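Local coordinates for protein phosphoribosylformylglycinamidine synthase 2 (Thermus thermophilus, PDB 3VIU) that belongs to the AIR synthase-related (PurM-like) family and binds adenosine-5'-diphosphate and a magnesium ion, at residues L193-Y198 with L310-G315; L278-H283 with P333-I338. All blocks are in the same frame, centred on the assembly; numbering follows the deposited sequence.

Interaction 1: L193-Y198 with L310-G315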
# COMPACT_ATOMS: atom_id res chain seq x y z
N LEU A 193 11.40 26.17 -19.74
CA LEU A 193 12.36 27.22 -19.45
C LEU A 193 11.72 28.59 -19.35
O LEU A 193 10.82 28.92 -20.12
CB LEU A 193 13.46 27.22 -20.50
CG LEU A 193 14.60 28.21 -20.24
CD1 LEU A 193 15.07 28.11 -18.78
CD2 LEU A 193 15.73 27.90 -21.21
N GLY A 194 12.18 29.39 -18.40
CA GLY A 194 11.66 30.74 -18.23
C GLY A 194 10.35 30.87 -17.47
O GLY A 194 9.65 31.86 -17.61
N ARG A 195 10.04 29.88 -16.65
CA ARG A 195 8.80 29.89 -15.89
C ARG A 195 9.02 30.17 -14.41
O ARG A 195 10.06 29.83 -13.85
CB ARG A 195 8.10 28.54 -16.02
CG ARG A 195 7.98 28.03 -17.44
CD ARG A 195 7.21 29.02 -18.28
NE ARG A 195 5.94 29.32 -17.65
CZ ARG A 195 5.42 30.53 -17.56
NH1 ARG A 195 6.08 31.57 -18.06
NH2 ARG A 195 4.26 30.72 -16.95
N PRO A 196 8.06 30.83 -13.77
CA PRO A 196 8.22 31.10 -12.34
C PRO A 196 7.68 29.86 -11.62
O PRO A 196 6.89 29.11 -12.19
CB PRO A 196 7.35 32.33 -12.13
CG PRO A 196 6.23 32.09 -13.08
CD PRO A 196 6.96 31.64 -14.33
N ILE A 197 8.10 29.64 -10.38
CA ILE A 197 7.63 28.49 -9.61
C ILE A 197 6.88 28.99 -8.38
O ILE A 197 7.46 29.70 -7.54
CB ILE A 197 8.80 27.61 -9.13
CG1 ILE A 197 9.80 27.37 -10.27
CG2 ILE A 197 8.26 26.30 -8.59
CD1 ILE A 197 9.20 26.75 -11.48
N TYR A 198 5.61 28.64 -8.26
CA TYR A 198 4.81 29.09 -7.13
C TYR A 198 4.83 28.15 -5.93
O TYR A 198 5.01 26.93 -6.06
CB TYR A 198 3.37 29.36 -7.56
CG TYR A 198 3.20 30.67 -8.30
CD1 TYR A 198 3.82 30.89 -9.53
CD2 TYR A 198 2.40 31.68 -7.78
CE1 TYR A 198 3.64 32.08 -10.22
CE2 TYR A 198 2.21 32.87 -8.47
CZ TYR A 198 2.83 33.07 -9.69
OH TYR A 198 2.63 34.25 -10.37
N LEU A 310 3.97 24.73 -7.49
CA LEU A 310 3.21 24.74 -8.73
C LEU A 310 3.87 25.60 -9.81
O LEU A 310 4.40 26.68 -9.53
CB LEU A 310 1.77 25.22 -8.50
CG LEU A 310 0.96 24.45 -7.45
CD1 LEU A 310 1.24 25.04 -6.08
CD2 LEU A 310 -0.51 24.54 -7.75
N VAL A 311 3.83 25.12 -11.05
CA VAL A 311 4.42 25.81 -12.19
C VAL A 311 3.32 26.19 -13.15
O VAL A 311 2.81 25.35 -13.90
CB VAL A 311 5.42 24.90 -12.94
CG1 VAL A 311 6.09 25.67 -14.08
CG2 VAL A 311 6.47 24.36 -11.97
N PRO A 312 2.92 27.47 -13.15
CA PRO A 312 1.86 27.90 -14.06
C PRO A 312 2.33 27.93 -15.51
O PRO A 312 3.50 28.22 -15.78
CB PRO A 312 1.50 29.30 -13.55
CG PRO A 312 2.84 29.81 -13.05
CD PRO A 312 3.41 28.60 -12.33
N LYS A 313 1.42 27.62 -16.43
CA LYS A 313 1.74 27.65 -17.85
C LYS A 313 1.97 29.09 -18.25
O LYS A 313 1.57 30.02 -17.54
CB LYS A 313 0.58 27.08 -18.67
CG LYS A 313 0.33 25.60 -18.49
CD LYS A 313 -0.76 25.15 -19.45
CE LYS A 313 -0.71 23.66 -19.71
NZ LYS A 313 -1.62 23.32 -20.82
N GLU A 314 2.61 29.29 -19.39
CA GLU A 314 2.88 30.64 -19.88
C GLU A 314 1.58 31.43 -20.02
O GLU A 314 0.64 30.99 -20.68
CB GLU A 314 3.58 30.58 -21.24
CG GLU A 314 3.74 31.94 -21.91
CD GLU A 314 4.92 31.97 -22.87
OE1 GLU A 314 4.89 31.22 -23.87
OE2 GLU A 314 5.87 32.74 -22.60
N GLY A 315 1.54 32.60 -19.39
CA GLY A 315 0.36 33.45 -19.47
C GLY A 315 -0.79 33.13 -18.54
O GLY A 315 -1.81 33.81 -18.56
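R195 meets the backbone of P312 side-on: NE and NH2 both donate to the same carbonyl oxygen. The NH2 bond is the shorter and straighter of the two, with R195 NH2 2.9 Å from P312 O and an N-H...O angle of 159°; the other spans 3.3 Å from R195 NE to P312 O. P312 O lies within a few degrees of the guanidinium plane, although only NE reaches it in the carbonyl plane, NH2 coming from above that plane. The side chain gets there by folding at chi2 and chi3 (-59° and -54°), which swings the guanidinium back beside its own strand. E314 CA covers one face of the group near its rim, and P196 CD lies over the centre of the opposite face, so the guanidinium is sandwiched between E314 and its own neighbour P196 while its edge does the bonding.

Further along, strands 196-198 and 310-312 pair as antiparallel neighbours, their axes 4.7 Å apart. Y198 and L310 form a hydrogen-bonded pair, with Y198 N 2.6 Å from L310 O and L310 N 2.8 Å from Y198 O. These strands belong to the seven-stranded mixed sheet of the AIR synthase-related C-terminal domain, where 196-201 lies between 307-312 and 331-338.

Apolar contacts line the pairing. The P312 ring crosses the Y198 side chain at about a right angle, P312 CD being 3.6 Å from Y198 CD1. I197 and V311 run side by side, with I197 CD1 3.7 Å from V311 CG2. Farther out, helix 317-326 fixes the polar ends: its E317 forms a salt bridge with R195 NH2, and its E321 is hydrogen-bonded to Y198 OH. K313 points away from segment 193-198, and its NZ forms a salt bridge with D252.

Interaction 2: L278-H283 with P333-I338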
# COMPACT_ATOMS: atom_id res chain seq x y z
N LEU A 278 16.54 20.97 -16.86
CA LEU A 278 17.05 22.32 -16.66
C LEU A 278 17.27 22.55 -15.18
O LEU A 278 17.19 21.61 -14.38
CB LEU A 278 16.08 23.37 -17.25
CG LEU A 278 14.60 23.17 -16.96
CD1 LEU A 278 14.36 23.31 -15.46
CD2 LEU A 278 13.75 24.18 -17.76
N GLY A 279 17.55 23.79 -14.80
CA GLY A 279 17.78 24.09 -13.40
C GLY A 279 16.77 25.04 -12.80
O GLY A 279 15.90 25.57 -13.49
N VAL A 280 16.88 25.25 -11.49
CA VAL A 280 15.96 26.14 -10.80
C VAL A 280 16.69 27.08 -9.84
O VAL A 280 17.58 26.67 -9.10
CB VAL A 280 14.89 25.33 -10.04
CG1 VAL A 280 15.56 24.23 -9.25
CG2 VAL A 280 14.11 26.25 -9.09
N GLU A 281 16.30 28.35 -9.87
CA GLU A 281 16.88 29.36 -8.99
C GLU A 281 15.85 29.60 -7.90
O GLU A 281 14.72 30.01 -8.18
CB GLU A 281 17.14 30.66 -9.77
CG GLU A 281 17.81 31.77 -8.96
CD GLU A 281 18.05 33.04 -9.78
OE1 GLU A 281 17.16 33.93 -9.82
OE2 GLU A 281 19.13 33.14 -10.40
N LEU A 282 16.22 29.34 -6.65
CA LEU A 282 15.31 29.53 -5.53
C LEU A 282 15.66 30.80 -4.74
O LEU A 282 16.81 31.00 -4.35
CB LEU A 282 15.34 28.31 -4.60
CG LEU A 282 14.57 28.36 -3.27
CD1 LEU A 282 13.11 28.70 -3.49
CD2 LEU A 282 14.70 27.01 -2.57
N HIS A 283 14.67 31.65 -4.54
CA HIS A 283 14.85 32.88 -3.79
C HIS A 283 14.25 32.62 -2.41
O HIS A 283 13.06 32.82 -2.21
CB HIS A 283 14.11 34.02 -4.48
CG HIS A 283 14.65 34.36 -5.84
ND1 HIS A 283 15.68 35.26 -6.03
CD2 HIS A 283 14.30 33.92 -7.07
CE1 HIS A 283 15.94 35.35 -7.33
NE2 HIS A 283 15.11 34.55 -7.98
N PRO A 333 5.07 33.40 -6.09
CA PRO A 333 6.25 32.97 -6.85
C PRO A 333 7.44 32.93 -5.90
O PRO A 333 7.69 33.89 -5.15
CB PRO A 333 6.38 34.05 -7.92
CG PRO A 333 5.82 35.27 -7.25
CD PRO A 333 4.59 34.71 -6.56
N VAL A 334 8.17 31.82 -5.93
CA VAL A 334 9.31 31.62 -5.03
C VAL A 334 10.61 31.26 -5.76
O VAL A 334 11.71 31.39 -5.19
CB VAL A 334 8.93 30.50 -3.99
CG1 VAL A 334 9.81 29.28 -4.17
CG2 VAL A 334 9.00 31.05 -2.59
N ALA A 335 10.50 30.84 -7.02
CA ALA A 335 11.66 30.46 -7.82
C ALA A 335 11.36 30.54 -9.31
O ALA A 335 10.24 30.84 -9.71
CB ALA A 335 12.13 29.04 -7.45
N ARG A 336 12.37 30.28 -10.14
CA ARG A 336 12.20 30.33 -11.59
C ARG A 336 13.14 29.32 -12.24
O ARG A 336 14.14 28.93 -11.65
CB ARG A 336 12.53 31.73 -12.12
CG ARG A 336 13.95 32.18 -11.79
CD ARG A 336 14.25 33.56 -12.35
NE ARG A 336 15.04 33.49 -13.57
CZ ARG A 336 16.37 33.49 -13.60
NH1 ARG A 336 17.06 33.56 -12.47
NH2 ARG A 336 17.00 33.40 -14.76
N THR A 337 12.80 28.89 -13.45
CA THR A 337 13.64 27.94 -14.15
C THR A 337 14.74 28.67 -14.92
O THR A 337 14.53 29.79 -15.40
CB THR A 337 12.83 27.08 -15.16
OG1 THR A 337 12.10 27.93 -16.05
CG2 THR A 337 11.88 26.16 -14.41
N ILE A 338 15.90 28.05 -15.01
CA ILE A 338 17.04 28.60 -15.72
C ILE A 338 17.60 27.49 -16.60
O ILE A 338 17.36 26.31 -16.35
CB ILE A 338 18.15 29.09 -14.74
CG1 ILE A 338 18.59 27.95 -13.83
CG2 ILE A 338 17.63 30.25 -13.90
CD1 ILE A 338 19.69 28.35 -12.86
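I338 settles over G279, where the absence of a side chain makes a hollow in the 279-283 strand: I338 CG1 comes to 3.6 Å from G279 C. Its first torsion, 57°, tucks CG1 between the backbone N and carbonyl carbon, while CG2 is directed along the strand. There CG2 lies above one face of the R336 guanidinium, towards its rim. On the same face of the sheet E281, stretched out at full length, holds R336 in a salt bridge, E281 OE1 being 2.7 Å from R336 NH1. The oxygen sits at the edge of the guanidinium, in its plane, but the carboxylate itself is turned 67° from that plane. The second oxygen, OE2, is bridged to R344.

The face that carries V280, L282, A335 and T337 is mostly apolar relief. The small A335 makes a dip that V280 fills, with V280 CG2 3.8 Å from A335 CB. Beside it, L282 reaches over to V334, L282 CD1 standing a tight 3.4 Å from V334 CG1, the two side chains lying side by side. Nearer the loop, L278 CD1 abuts T337 CG2 at 3.9 Å.

The backbones beneath are antiparallel, with bonds E281 N to R336 O (2.9 Å) and H283 N to V334 O (3.0 Å). V334 and A335 together face I197 as a classic beta bulge in strand 331-338. V280 and L282 pack against L269 of helix 264-275, V280 also against A273; strand 279-283 is flanked by 331-338 and, in parallel, by 342-347, and strand 196-201 borders 331-338 on its far side.

Interactions 1 and 2 join two strand pairs of the same sheet, their centres 9 Å apart, and they meet where strands 196-201 and 331-338 run together. I197 joins them: its N is 2.5 Å from A335 O and its O is 2.8 Å from V334 N, both probable hydrogen bonds spanning the bulge. At the loop end, L193 CD1 packs 3.4 Å from I338 C, and T337 OG1 is hydrogen-bonded to R195 N. No ADP or magnesium site residue lies in the four segments; one tie to the pocket runs through D259 of the ADP site, on edge strand 254-259, which pairs with 307-312.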